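Local coordinates for protein cobalt-precorrin-5B C(1)-methyltransferase (Archaeoglobus fulgidus, PDB 1SR8) that probably catalyses the S-adenosylmethionine-dependent methylation of C-1 in cobalt-precorrin-5B, giving cobalt-precorrin-6A on the anaerobic route to adenosylcobalamin, at residues Lys249-Pro255 / Val277-Ile282; Ala205-Ile211 / Lys244-Glu248; Leu32-Leu38 / Lys196-Thr200; Ile6-Arg10 / Gln231-Phe235. All blocks are in the same frame, centred on the assembly; numbering follows the deposited sequence.

Contact 1. Residues Lys249-Pro255 / Val277-Ile282; sequences KIIVGFP and VRVVVI
Ile-251 O takes the backbone N-H of Val-280 at 2.6 Å, and Val-279 CA adds a CA-H...O contact to the same oxygen. These residues lie on neighbouring parallel strands, 248-253 and 278-281, joined through helices 255-262 and 265-273 in a beta-alpha-beta crossover of an open alpha/beta sheet. The ladder goes on with Ile-251 N to Arg-278 O, Gly-253 N to Val-280 O and, last, Ile-282 N to Gly-253 O. At its start, a water donates to Lys-249 O and accepts from Arg-278 N, so that it bridges the two segments beside the ladder's first bond. On the face that carries Ile-251 and Val-279 the two side chains run alongside each other, Ile-251 CD1 lying 3.8 Å from Val-279 CG2, and Leu-258 of helix 255-262 packs on both. The other face pairs Val-252 with Val-280, and both touch Tyr-222 of helix 217-226. Val-281 CG1 presses tightly on Pro-255 CG (3.5 Å), just after Phe-254 has taken the N-cap position of helix 255-262. Ile-282 turns its CG1 between its own backbone N and carbonyl carbon (chi1 47°), which carries the branch over the ring of Phe-254. There Ile-282 CG1 makes a CH-pi contact 3.8 Å from the ring centroid, only 8° off the normal, while Ile-282 CD1 reaches Phe-254 CE1 at 3.6 Å.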
loop_
_atom_site.group_PDB
_atom_site.type_symbol
_atom_site.label_atom_id
_atom_site.label_comp_id
_atom_site.label_asym_id
_atom_site.label_seq_id
_atom_site.Cartn_x
_atom_site.Cartn_y
_atom_site.Cartn_z
ATOM N N LYS A 249 25.173 1.812 5.232
ATOM C CA LYS A 249 24.046 1.783 4.312
ATOM C C LYS A 249 24.207 0.825 3.153
ATOM O O LYS A 249 25.296 0.643 2.616
ATOM C CB LYS A 249 23.817 3.179 3.742
ATOM C CG LYS A 249 23.455 4.203 4.778
ATOM C CD LYS A 249 23.954 5.564 4.371
ATOM C CE LYS A 249 25.460 5.630 4.481
ATOM N NZ LYS A 249 25.935 7.034 4.434
ATOM N N ILE A 250 23.102 0.215 2.765
ATOM C CA ILE A 250 23.110 -0.683 1.631
ATOM C C ILE A 250 21.850 -0.332 0.836
ATOM O O ILE A 250 20.798 -0.072 1.418
ATOM C CB ILE A 250 23.109 -2.177 2.087
ATOM C CG1 ILE A 250 23.625 -3.061 0.952
ATOM C CG2 ILE A 250 21.710 -2.627 2.505
ATOM C CD1 ILE A 250 23.791 -4.515 1.347
ATOM N N ILE A 251 21.972 -0.269 -0.487
ATOM C CA ILE A 251 20.828 0.045 -1.338
ATOM C C ILE A 251 20.316 -1.216 -2.027
ATOM O O ILE A 251 21.074 -1.923 -2.691
ATOM C CB ILE A 251 21.194 1.086 -2.423
ATOM C CG1 ILE A 251 21.638 2.391 -1.756
ATOM C CG2 ILE A 251 19.997 1.326 -3.337
ATOM C CD1 ILE A 251 22.115 3.444 -2.720
ATOM N N VAL A 252 19.031 -1.500 -1.852
ATOM C CA VAL A 252 18.405 -2.666 -2.468
ATOM C C VAL A 252 17.157 -2.198 -3.216
ATOM O O VAL A 252 16.298 -1.524 -2.643
ATOM C CB VAL A 252 17.992 -3.713 -1.407
ATOM C CG1 VAL A 252 17.436 -4.959 -2.091
ATOM C CG2 VAL A 252 19.186 -4.050 -0.515
ATOM N N GLY A 253 17.061 -2.531 -4.499
ATOM C CA GLY A 253 15.900 -2.117 -5.259
ATOM C C GLY A 253 15.820 -2.738 -6.638
ATOM O O GLY A 253 16.753 -3.399 -7.092
ATOM N N PHE A 254 14.691 -2.529 -7.302
ATOM C CA PHE A 254 14.494 -3.053 -8.642
ATOM C C PHE A 254 14.917 -2.004 -9.667
ATOM O O PHE A 254 14.842 -0.799 -9.413
ATOM C CB PHE A 254 13.032 -3.456 -8.853
ATOM C CG PHE A 254 12.600 -4.634 -8.017
ATOM C CD1 PHE A 254 12.322 -4.486 -6.663
ATOM C CD2 PHE A 254 12.481 -5.896 -8.580
ATOM C CE1 PHE A 254 11.928 -5.582 -5.880
ATOM C CE2 PHE A 254 12.091 -6.995 -7.807
ATOM C CZ PHE A 254 11.815 -6.834 -6.454
ATOM N N PRO A 255 15.374 -2.455 -10.841
ATOM C CA PRO A 255 15.834 -1.625 -11.955
ATOM C C PRO A 255 15.005 -0.370 -12.223
ATOM O O PRO A 255 15.548 0.720 -12.436
ATOM C CB PRO A 255 15.794 -2.592 -13.127
ATOM C CG PRO A 255 16.164 -3.887 -12.488
ATOM C CD PRO A 255 15.333 -3.875 -11.237
ATOM N N VAL A 277 28.556 3.274 -1.431
ATOM C CA VAL A 277 27.493 2.405 -0.935
ATOM C C VAL A 277 27.097 1.355 -1.969
ATOM O O VAL A 277 26.853 1.665 -3.136
ATOM C CB VAL A 277 26.245 3.225 -0.554
ATOM C CG1 VAL A 277 25.169 2.312 -0.001
ATOM C CG2 VAL A 277 26.614 4.271 0.475
ATOM N N ARG A 278 27.037 0.105 -1.529
ATOM C CA ARG A 278 26.677 -0.982 -2.415
ATOM C C ARG A 278 25.219 -0.865 -2.844
ATOM O O ARG A 278 24.356 -0.513 -2.038
ATOM C CB ARG A 278 26.888 -2.328 -1.717
ATOM C CG ARG A 278 26.572 -3.521 -2.600
ATOM C CD ARG A 278 26.644 -4.826 -1.839
ATOM N NE ARG A 278 26.362 -5.963 -2.711
ATOM C CZ ARG A 278 26.267 -7.220 -2.292
ATOM N NH1 ARG A 278 26.434 -7.500 -1.008
ATOM N NH2 ARG A 278 25.995 -8.196 -3.152
ATOM N N VAL A 279 24.959 -1.152 -4.121
ATOM C CA VAL A 279 23.605 -1.133 -4.672
ATOM C C VAL A 279 23.277 -2.529 -5.192
ATOM O O VAL A 279 23.911 -3.009 -6.131
ATOM C CB VAL A 279 23.462 -0.148 -5.844
ATOM C CG1 VAL A 279 22.046 -0.204 -6.390
ATOM C CG2 VAL A 279 23.785 1.254 -5.385
ATOM N N VAL A 280 22.303 -3.178 -4.560
ATOM C CA VAL A 280 21.869 -4.514 -4.954
ATOM C C VAL A 280 20.625 -4.401 -5.829
ATOM O O VAL A 280 19.546 -4.032 -5.358
ATOM C CB VAL A 280 21.515 -5.379 -3.728
ATOM C CG1 VAL A 280 21.094 -6.763 -4.180
ATOM C CG2 VAL A 280 22.700 -5.452 -2.781
ATOM N N VAL A 281 20.778 -4.709 -7.108
ATOM C CA VAL A 281 19.659 -4.640 -8.020
ATOM C C VAL A 281 19.044 -6.032 -8.141
ATOM O O VAL A 281 19.705 -6.991 -8.541
ATOM C CB VAL A 281 20.108 -4.127 -9.408
ATOM C CG1 VAL A 281 18.895 -3.911 -10.311
ATOM C CG2 VAL A 281 20.882 -2.830 -9.250
ATOM N N ILE A 282 17.779 -6.136 -7.755
ATOM C CA ILE A 282 17.049 -7.395 -7.813
ATOM C C ILE A 282 15.975 -7.327 -8.896
ATOM O O ILE A 282 15.830 -6.249 -9.518
ATOM C CB ILE A 282 16.381 -7.714 -6.458
ATOM C CG1 ILE A 282 15.662 -6.473 -5.929
ATOM C CG2 ILE A 282 17.421 -8.176 -5.460
ATOM C CD1 ILE A 282 15.059 -6.642 -4.540
HETATM O O HOH W 1 27.652 -0.662 1.025
#

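Contact 2. Residues Ala205-Ile211 / Lys244-Glu248; sequences AMQYHRI and KHPGE
Arg-210 pairs with Glu-248 in a parallel bridge, where strands 210-214 and 248-253 begin side by side: Glu-248 N donates to His-209 O at 2.7 Å, and Ile-211 N to Glu-248 O. Gly-247 lies so close before this pairing that a CB on it would collide with His-209 O, which is consistent with a glycine here. On the outer side, Glu-248 CG rests 3.4 Å from His-209 NE2, and the backbone of Gly-247 and Glu-248 passes over one face of the His-209 ring. Glu-248 CB also lies alongside Arg-210 CG (3.6 Å), the two side chains pointing the same way. Inward, His-245 holds its ring anti to the backbone N (chi1 -174°) and drives its edge into the loop that follows helix 195-204. NE2 of His-245 gives weak, bent bonds to Ala-205 O at 2.6 Å and to Tyr-208 O at 2.8 Å, both oxygens lying near the ring plane. Ile-211 CD1 covers one ring face, 3.6 Å from His-245 CG, and CD of Pro-246, the residue after His-245, covers the opposite one. Pro-246 CD in turn meets Met-206 SD at 3.7 Å. With both faces covered and NE2 acting as donor, the buried imidazole shares one N-H between two carbonyl groups, thereby tying the turn at residues 205-208 to the loop that leads into strand 248-253.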
loop_
_atom_site.group_PDB
_atom_site.type_symbol
_atom_site.label_atom_id
_atom_site.label_comp_id
_atom_site.label_asym_id
_atom_site.label_seq_id
_atom_site.Cartn_x
_atom_site.Cartn_y
_atom_site.Cartn_z
ATOM N N ALA A 205 15.525 6.236 10.960
ATOM C CA ALA A 205 16.625 5.369 10.550
ATOM C C ALA A 205 17.932 5.738 11.238
ATOM O O ALA A 205 18.920 5.021 11.119
ATOM C CB ALA A 205 16.798 5.432 9.041
ATOM N N MET A 206 17.935 6.856 11.953
ATOM C CA MET A 206 19.131 7.301 12.659
ATOM C C MET A 206 19.310 6.514 13.952
ATOM O O MET A 206 20.351 6.596 14.592
ATOM C CB MET A 206 19.036 8.793 12.982
ATOM C CG MET A 206 18.903 9.680 11.766
ATOM S SD MET A 206 20.453 10.228 11.074
ATOM C CE MET A 206 20.017 11.852 10.752
ATOM N N GLN A 207 18.290 5.757 14.342
ATOM C CA GLN A 207 18.373 4.959 15.561
ATOM C C GLN A 207 19.134 3.671 15.290
ATOM O O GLN A 207 19.411 2.907 16.207
ATOM C CB GLN A 207 16.980 4.586 16.057
ATOM C CG GLN A 207 16.108 5.744 16.423
ATOM C CD GLN A 207 14.655 5.338 16.509
ATOM O OE1 GLN A 207 14.008 5.117 15.486
ATOM N NE2 GLN A 207 14.133 5.220 17.732
ATOM N N TYR A 208 19.465 3.432 14.026
ATOM C CA TYR A 208 20.162 2.211 13.628
ATOM C C TYR A 208 21.462 2.542 12.934
ATOM O O TYR A 208 21.525 3.473 12.134
ATOM C CB TYR A 208 19.273 1.397 12.679
ATOM C CG TYR A 208 17.934 1.040 13.275
ATOM C CD1 TYR A 208 17.786 -0.106 14.051
ATOM C CD2 TYR A 208 16.816 1.860 13.085
ATOM C CE1 TYR A 208 16.559 -0.440 14.627
ATOM C CE2 TYR A 208 15.572 1.539 13.662
ATOM C CZ TYR A 208 15.456 0.381 14.432
ATOM O OH TYR A 208 14.253 0.026 15.003
ATOM N N HIS A 209 22.503 1.775 13.232
ATOM C CA HIS A 209 23.792 2.025 12.611
ATOM C C HIS A 209 23.795 1.509 11.175
ATOM O O HIS A 209 24.239 2.202 10.257
ATOM C CB HIS A 209 24.922 1.363 13.408
ATOM C CG HIS A 209 26.273 1.577 12.807
ATOM N ND1 HIS A 209 26.819 2.832 12.642
ATOM C CD2 HIS A 209 27.157 0.706 12.265
ATOM C CE1 HIS A 209 27.981 2.725 12.020
ATOM N NE2 HIS A 209 28.208 1.445 11.779
ATOM N N ARG A 210 23.289 0.294 10.987
ATOM C CA ARG A 210 23.231 -0.317 9.667
ATOM C C ARG A 210 21.800 -0.266 9.149
ATOM O O ARG A 210 20.867 -0.638 9.853
ATOM C CB ARG A 210 23.711 -1.768 9.746
ATOM C CG ARG A 210 25.058 -1.919 10.443
ATOM C CD ARG A 210 25.593 -3.350 10.390
ATOM N NE ARG A 210 26.830 -3.503 11.162
ATOM C CZ ARG A 210 26.880 -3.636 12.489
ATOM N NH1 ARG A 210 25.761 -3.646 13.202
ATOM N NH2 ARG A 210 28.052 -3.749 13.110
ATOM N N ILE A 211 21.626 0.210 7.923
ATOM C CA ILE A 211 20.284 0.296 7.347
ATOM C C ILE A 211 20.228 -0.070 5.865
ATOM O O ILE A 211 21.125 0.274 5.092
ATOM C CB ILE A 211 19.676 1.729 7.495
ATOM C CG1 ILE A 211 20.540 2.751 6.733
ATOM C CG2 ILE A 211 19.537 2.083 8.967
ATOM C CD1 ILE A 211 19.833 4.067 6.385
ATOM N N LYS A 244 22.008 10.383 3.551
ATOM C CA LYS A 244 22.533 11.364 4.499
ATOM C C LYS A 244 22.774 10.657 5.828
ATOM O O LYS A 244 23.390 11.209 6.734
ATOM C CB LYS A 244 21.543 12.508 4.724
ATOM C CG LYS A 244 21.285 13.405 3.526
ATOM C CD LYS A 244 20.263 14.474 3.907
ATOM C CE LYS A 244 20.011 15.486 2.788
ATOM N NZ LYS A 244 19.086 16.592 3.227
ATOM N N HIS A 245 22.263 9.436 5.944
ATOM C CA HIS A 245 22.447 8.650 7.157
ATOM C C HIS A 245 23.956 8.480 7.331
ATOM O O HIS A 245 24.674 8.209 6.365
ATOM C CB HIS A 245 21.751 7.292 7.007
ATOM C CG HIS A 245 21.763 6.457 8.249
ATOM N ND1 HIS A 245 22.855 5.710 8.636
ATOM C CD2 HIS A 245 20.803 6.231 9.180
ATOM C CE1 HIS A 245 22.567 5.058 9.749
ATOM N NE2 HIS A 245 21.327 5.357 10.100
ATOM N N PRO A 246 24.457 8.647 8.566
ATOM C CA PRO A 246 25.888 8.523 8.860
ATOM C C PRO A 246 26.463 7.127 9.143
ATOM O O PRO A 246 27.673 6.996 9.315
ATOM C CB PRO A 246 26.056 9.449 10.050
ATOM C CG PRO A 246 24.788 9.183 10.818
ATOM C CD PRO A 246 23.727 9.180 9.733
ATOM N N GLY A 247 25.624 6.095 9.185
ATOM C CA GLY A 247 26.125 4.760 9.479
ATOM C C GLY A 247 26.388 3.879 8.276
ATOM O O GLY A 247 26.826 4.351 7.232
ATOM N N GLU A 248 26.134 2.584 8.437
ATOM C CA GLU A 248 26.312 1.596 7.367
ATOM C C GLU A 248 25.042 1.484 6.510
ATOM O O GLU A 248 23.977 1.087 6.992
ATOM C CB GLU A 248 26.641 0.220 7.961
ATOM C CG GLU A 248 28.003 0.119 8.612
ATOM C CD GLU A 248 29.121 0.344 7.628
ATOM O OE1 GLU A 248 29.133 -0.336 6.578
ATOM O OE2 GLU A 248 29.990 1.199 7.901
#

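Contact 3. Residues Leu32-Leu38 / Lys196-Thr200; sequences LTEDGYL and KLVET
Lys-196 sends CG anti to its backbone nitrogen (chi1 174°), bends at the next bond and then runs straight, while Asp-35 swings its carboxylate back over its own main chain (chi1 59°); together these turns bring NZ to OD2. In the resulting salt bridge, Lys-196 NZ lies 2.6 Å from Asp-35 OD2 and meets it on its syn side, 27° out of the carboxylate plane. It fastens the tight turn of the beta hairpin formed by strands 30-33 and 36-42 to the first half of helix 195-204. On its way the lysine chain passes Thr-33, whose OG1 lies 3.5 Å from Lys-196 CE, and its CG lies against both methyl groups of Leu-38. That leucine pushes CD1 onto the helix backbone, in tight contact with Leu-197 CA at 3.4 Å. Thr-33 CG2 meets Thr-200 OG1 at 3.7 Å, the two side chains crossing at about a right angle. The Thr-200 hydroxyl gives its proton to Lys-196 O (2.5 Å), from the face opposite to that used by Thr-200 N. A water then donates to Thr-200 OG1 and accepts from Glu-34 N at 2.9 Å, linking helix and turn a second time. Replacing the lysine by an alanine would probably leave Asp-35 without its charge partner and open a gap beside Leu-38 and Thr-33. A charge pair, a water bridge and apolar packing around Leu-38 thus join the hairpin turn to the helix.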
loop_
_atom_site.group_PDB
_atom_site.type_symbol
_atom_site.label_atom_id
_atom_site.label_comp_id
_atom_site.label_asym_id
_atom_site.label_seq_id
_atom_site.Cartn_x
_atom_site.Cartn_y
_atom_site.Cartn_z
ATOM N N LEU A 32 3.942 8.130 13.269
ATOM C CA LEU A 32 4.258 9.159 14.242
ATOM C C LEU A 32 5.499 9.929 13.809
ATOM O O LEU A 32 6.468 9.340 13.334
ATOM C CB LEU A 32 4.478 8.495 15.600
ATOM C CG LEU A 32 5.059 9.270 16.775
ATOM C CD1 LEU A 32 4.146 10.417 17.170
ATOM C CD2 LEU A 32 5.231 8.305 17.932
ATOM N N THR A 33 5.451 11.251 13.942
ATOM C CA THR A 33 6.592 12.089 13.595
ATOM C C THR A 33 7.066 12.852 14.829
ATOM O O THR A 33 6.487 12.741 15.919
ATOM C CB THR A 33 6.266 13.121 12.491
ATOM O OG1 THR A 33 5.443 14.162 13.028
ATOM C CG2 THR A 33 5.546 12.452 11.338
ATOM N N GLU A 34 8.128 13.625 14.640
ATOM C CA GLU A 34 8.728 14.423 15.703
ATOM C C GLU A 34 7.676 15.352 16.325
ATOM O O GLU A 34 7.630 15.532 17.545
ATOM C CB GLU A 34 9.885 15.238 15.114
ATOM C CG GLU A 34 11.005 15.564 16.081
ATOM C CD GLU A 34 12.260 16.041 15.364
ATOM O OE1 GLU A 34 12.172 17.017 14.593
ATOM O OE2 GLU A 34 13.335 15.439 15.571
ATOM N N ASP A 35 6.822 15.919 15.476
ATOM C CA ASP A 35 5.776 16.827 15.932
ATOM C C ASP A 35 4.420 16.543 15.280
ATOM O O ASP A 35 3.933 17.334 14.470
ATOM C CB ASP A 35 6.195 18.283 15.657
ATOM C CG ASP A 35 6.451 18.556 14.179
ATOM O OD1 ASP A 35 6.909 19.672 13.851
ATOM O OD2 ASP A 35 6.193 17.660 13.344
ATOM N N GLY A 36 3.809 15.418 15.637
ATOM C CA GLY A 36 2.514 15.084 15.069
ATOM C C GLY A 36 2.443 13.703 14.453
ATOM O O GLY A 36 3.210 12.816 14.823
ATOM N N TYR A 37 1.523 13.530 13.507
ATOM C CA TYR A 37 1.321 12.253 12.821
ATOM C C TYR A 37 1.196 12.439 11.308
ATOM O O TYR A 37 0.827 13.512 10.832
ATOM C CB TYR A 37 0.029 11.580 13.312
ATOM C CG TYR A 37 0.025 11.151 14.766
ATOM C CD1 TYR A 37 0.588 9.932 15.160
ATOM C CD2 TYR A 37 -0.533 11.969 15.756
ATOM C CE1 TYR A 37 0.599 9.535 16.511
ATOM C CE2 TYR A 37 -0.527 11.583 17.113
ATOM C CZ TYR A 37 0.041 10.367 17.482
ATOM O OH TYR A 37 0.061 9.990 18.810
ATOM N N LEU A 38 1.533 11.393 10.558
ATOM C CA LEU A 38 1.370 11.394 9.107
ATOM C C LEU A 38 0.328 10.296 8.915
ATOM O O LEU A 38 0.385 9.256 9.577
ATOM C CB LEU A 38 2.664 11.031 8.372
ATOM C CG LEU A 38 3.605 12.180 8.001
ATOM C CD1 LEU A 38 4.882 11.631 7.380
ATOM C CD2 LEU A 38 2.913 13.108 7.029
ATOM N N LYS A 196 7.897 15.626 4.357
ATOM C CA LYS A 196 7.809 15.355 5.782
ATOM C C LYS A 196 8.097 13.883 6.081
ATOM O O LYS A 196 8.825 13.570 7.024
ATOM C CB LYS A 196 6.423 15.731 6.300
ATOM C CG LYS A 196 6.158 15.362 7.763
ATOM C CD LYS A 196 6.997 16.192 8.734
ATOM C CE LYS A 196 6.595 15.936 10.191
ATOM N NZ LYS A 196 7.364 16.821 11.129
ATOM N N LEU A 197 7.525 12.982 5.286
ATOM C CA LEU A 197 7.756 11.554 5.487
ATOM C C LEU A 197 9.215 11.197 5.233
ATOM O O LEU A 197 9.819 10.473 6.017
ATOM C CB LEU A 197 6.869 10.705 4.563
ATOM C CG LEU A 197 7.055 9.181 4.676
ATOM C CD1 LEU A 197 6.679 8.722 6.083
ATOM C CD2 LEU A 197 6.200 8.470 3.640
ATOM N N VAL A 198 9.780 11.699 4.136
ATOM C CA VAL A 198 11.173 11.400 3.814
ATOM C C VAL A 198 12.115 11.841 4.936
ATOM O O VAL A 198 13.060 11.121 5.259
ATOM C CB VAL A 198 11.619 12.064 2.483
ATOM C CG1 VAL A 198 13.096 11.810 2.243
ATOM C CG2 VAL A 198 10.824 11.498 1.321
ATOM N N GLU A 199 11.851 13.004 5.534
ATOM C CA GLU A 199 12.687 13.528 6.620
ATOM C C GLU A 199 12.469 12.758 7.904
ATOM O O GLU A 199 13.415 12.493 8.655
ATOM C CB GLU A 199 12.372 14.996 6.889
ATOM C CG GLU A 199 12.385 15.868 5.661
ATOM C CD GLU A 199 12.154 17.328 6.002
ATOM O OE1 GLU A 199 11.315 17.602 6.899
ATOM O OE2 GLU A 199 12.804 18.193 5.367
ATOM N N THR A 200 11.206 12.421 8.159
ATOM C CA THR A 200 10.831 11.668 9.350
ATOM C C THR A 200 11.461 10.270 9.325
ATOM O O THR A 200 12.043 9.821 10.316
ATOM C CB THR A 200 9.293 11.501 9.443
ATOM O OG1 THR A 200 8.669 12.787 9.434
ATOM C CG2 THR A 200 8.901 10.761 10.714
HETATM O O HOH W 2 9.485 14.274 12.141
#

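Contact 4. Residues Ile6-Arg10 / Gln231-Phe235; sequences IELYR and QPFVF
Glu-7 extends from the N-terminal loop toward strand 231-234, and its OE2 accepts the N-H of Val-234 at 2.7 Å, the donor standing above the carboxylate plane, 53° out of it. Its other oxygen, OE1, forms a salt bridge with Lys-201 of helix 195-204. A leucine here would probably leave the Val-234 N-H without its acceptor and Lys-201 without its carboxylate. Glu-7 O takes a hydrogen bond from a water that also donates to Pro-232 O and accepts from Gln-231 NE2 at 3.0 Å, so that one molecule joins loop and strand at three points. Leu-8, in a left-handed backbone conformation, bends the chain on toward Tyr-9. With chi1 at 47°, the Tyr-9 ring stands above its own peptide backbone, which puts CD2 3.3 Å from Phe-233 CE1. The two rings meet rim to rim, planes 16° apart and centroids 5.6 Å apart, neither lying over the other. Strand 231-234 is the outermost of its parallel sheet, bonded to strand 210-214 on its inner side; the loop follows its outer side, Tyr-9 touching Ile-204 of helix 195-204 and Glu-7 and Leu-8 touching Trp-220 of helix 217-226.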
loop_
_atom_site.group_PDB
_atom_site.type_symbol
_atom_site.label_atom_id
_atom_site.label_comp_id
_atom_site.label_asym_id
_atom_site.label_seq_id
_atom_site.Cartn_x
_atom_site.Cartn_y
_atom_site.Cartn_z
ATOM N N ILE A 6 3.946 -2.280 10.093
ATOM C CA ILE A 6 4.213 -2.639 8.705
ATOM C C ILE A 6 5.696 -2.642 8.360
ATOM O O ILE A 6 6.232 -3.670 7.925
ATOM C CB ILE A 6 3.478 -1.688 7.735
ATOM C CG1 ILE A 6 1.972 -1.802 7.944
ATOM C CG2 ILE A 6 3.816 -2.035 6.286
ATOM C CD1 ILE A 6 1.212 -0.735 7.223
ATOM N N GLU A 7 6.367 -1.509 8.559
ATOM C CA GLU A 7 7.779 -1.435 8.236
ATOM C C GLU A 7 8.681 -1.909 9.363
ATOM O O GLU A 7 9.885 -2.043 9.178
ATOM C CB GLU A 7 8.158 -0.029 7.810
ATOM C CG GLU A 7 9.321 -0.031 6.856
ATOM C CD GLU A 7 9.462 1.263 6.101
ATOM O OE1 GLU A 7 8.444 1.810 5.627
ATOM O OE2 GLU A 7 10.604 1.731 5.959
ATOM N N LEU A 8 8.098 -2.136 10.534
ATOM C CA LEU A 8 8.823 -2.673 11.687
ATOM C C LEU A 8 9.936 -1.882 12.386
ATOM O O LEU A 8 10.663 -2.437 13.215
ATOM C CB LEU A 8 9.362 -4.058 11.317
ATOM C CG LEU A 8 8.421 -5.257 11.490
ATOM C CD1 LEU A 8 6.990 -4.905 11.159
ATOM C CD2 LEU A 8 8.918 -6.386 10.616
ATOM N N TYR A 9 10.090 -0.604 12.070
ATOM C CA TYR A 9 11.115 0.179 12.743
ATOM C C TYR A 9 10.525 0.679 14.054
ATOM O O TYR A 9 9.313 0.578 14.290
ATOM C CB TYR A 9 11.566 1.357 11.876
ATOM C CG TYR A 9 10.429 2.146 11.259
ATOM C CD1 TYR A 9 9.517 2.845 12.055
ATOM C CD2 TYR A 9 10.257 2.185 9.873
ATOM C CE1 TYR A 9 8.462 3.559 11.489
ATOM C CE2 TYR A 9 9.204 2.898 9.298
ATOM C CZ TYR A 9 8.311 3.581 10.113
ATOM O OH TYR A 9 7.271 4.282 9.542
ATOM N N ARG A 10 11.388 1.208 14.912
ATOM C CA ARG A 10 10.957 1.729 16.196
ATOM C C ARG A 10 10.822 3.239 16.134
ATOM O O ARG A 10 11.526 3.909 15.376
ATOM C CB ARG A 10 11.965 1.360 17.276
ATOM C CG ARG A 10 11.760 2.110 18.562
ATOM C CD ARG A 10 12.872 1.855 19.553
ATOM N NE ARG A 10 12.513 2.394 20.856
ATOM C CZ ARG A 10 13.111 2.062 21.994
ATOM N NH1 ARG A 10 14.110 1.189 21.996
ATOM N NH2 ARG A 10 12.692 2.586 23.138
ATOM N N GLN A 231 18.824 -2.578 9.244
ATOM C CA GLN A 231 17.416 -2.259 9.483
ATOM C C GLN A 231 16.803 -1.850 8.134
ATOM O O GLN A 231 17.197 -0.840 7.531
ATOM C CB GLN A 231 17.271 -1.127 10.495
ATOM C CG GLN A 231 15.857 -0.982 11.054
ATOM C CD GLN A 231 15.372 -2.244 11.742
ATOM O OE1 GLN A 231 16.164 -2.991 12.312
ATOM N NE2 GLN A 231 14.062 -2.481 11.710
ATOM N N PRO A 232 15.831 -2.638 7.642
ATOM C CA PRO A 232 15.178 -2.358 6.360
ATOM C C PRO A 232 14.170 -1.210 6.379
ATOM O O PRO A 232 13.253 -1.172 7.209
ATOM C CB PRO A 232 14.551 -3.703 5.998
ATOM C CG PRO A 232 14.149 -4.244 7.332
ATOM C CD PRO A 232 15.315 -3.885 8.243
ATOM N N PHE A 233 14.372 -0.282 5.446
ATOM C CA PHE A 233 13.539 0.904 5.282
ATOM C C PHE A 233 13.152 1.067 3.825
ATOM O O PHE A 233 13.899 0.675 2.929
ATOM C CB PHE A 233 14.303 2.157 5.724
ATOM C CG PHE A 233 14.459 2.271 7.210
ATOM C CD1 PHE A 233 13.396 2.704 8.002
ATOM C CD2 PHE A 233 15.647 1.890 7.833
ATOM C CE1 PHE A 233 13.510 2.752 9.383
ATOM C CE2 PHE A 233 15.768 1.934 9.223
ATOM C CZ PHE A 233 14.703 2.363 9.994
ATOM N N VAL A 234 11.978 1.640 3.587
ATOM C CA VAL A 234 11.533 1.882 2.230
ATOM C C VAL A 234 11.624 3.375 1.996
ATOM O O VAL A 234 10.959 4.158 2.669
ATOM C CB VAL A 234 10.081 1.444 2.009
ATOM C CG1 VAL A 234 9.644 1.842 0.608
ATOM C CG2 VAL A 234 9.953 -0.051 2.192
ATOM N N PHE A 235 12.463 3.772 1.050
ATOM C CA PHE A 235 12.623 5.182 0.737
ATOM C C PHE A 235 12.208 5.472 -0.700
ATOM O O PHE A 235 12.331 6.605 -1.171
ATOM C CB PHE A 235 14.077 5.609 0.971
ATOM C CG PHE A 235 14.365 5.992 2.393
ATOM C CD1 PHE A 235 14.229 7.308 2.810
ATOM C CD2 PHE A 235 14.712 5.023 3.332
ATOM C CE1 PHE A 235 14.432 7.658 4.149
ATOM C CE2 PHE A 235 14.915 5.362 4.667
ATOM C CZ PHE A 235 14.774 6.684 5.074
HETATM O O HOH W 3 12.416 -1.159 9.606
#

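Contacts 1, 2 and 4 all reach one parallel sheet, ordered 231-234, 210-214, 248-253, 278-281. Contacts 1 and 2, with centres 16 Å apart, are joined by a probable hydrogen bond from Ile-250 N to Ile-211 O (3.1 Å); contacts 2 and 4, centres 12 Å apart, by probable bonds from Gln-231 N to Arg-210 O (2.9 Å) and between Arg-10 N and Tyr-208 OH. Contact 3 stands beside the sheet: helix 195-204 supplies one side of it, and Val-198 O packs on Phe-235 CE1 of contact 4. Its nearest atoms stay about 12 Å from contact 1. None of the four can be tied to the binding site of S-adenosylmethionine or the corrinoid.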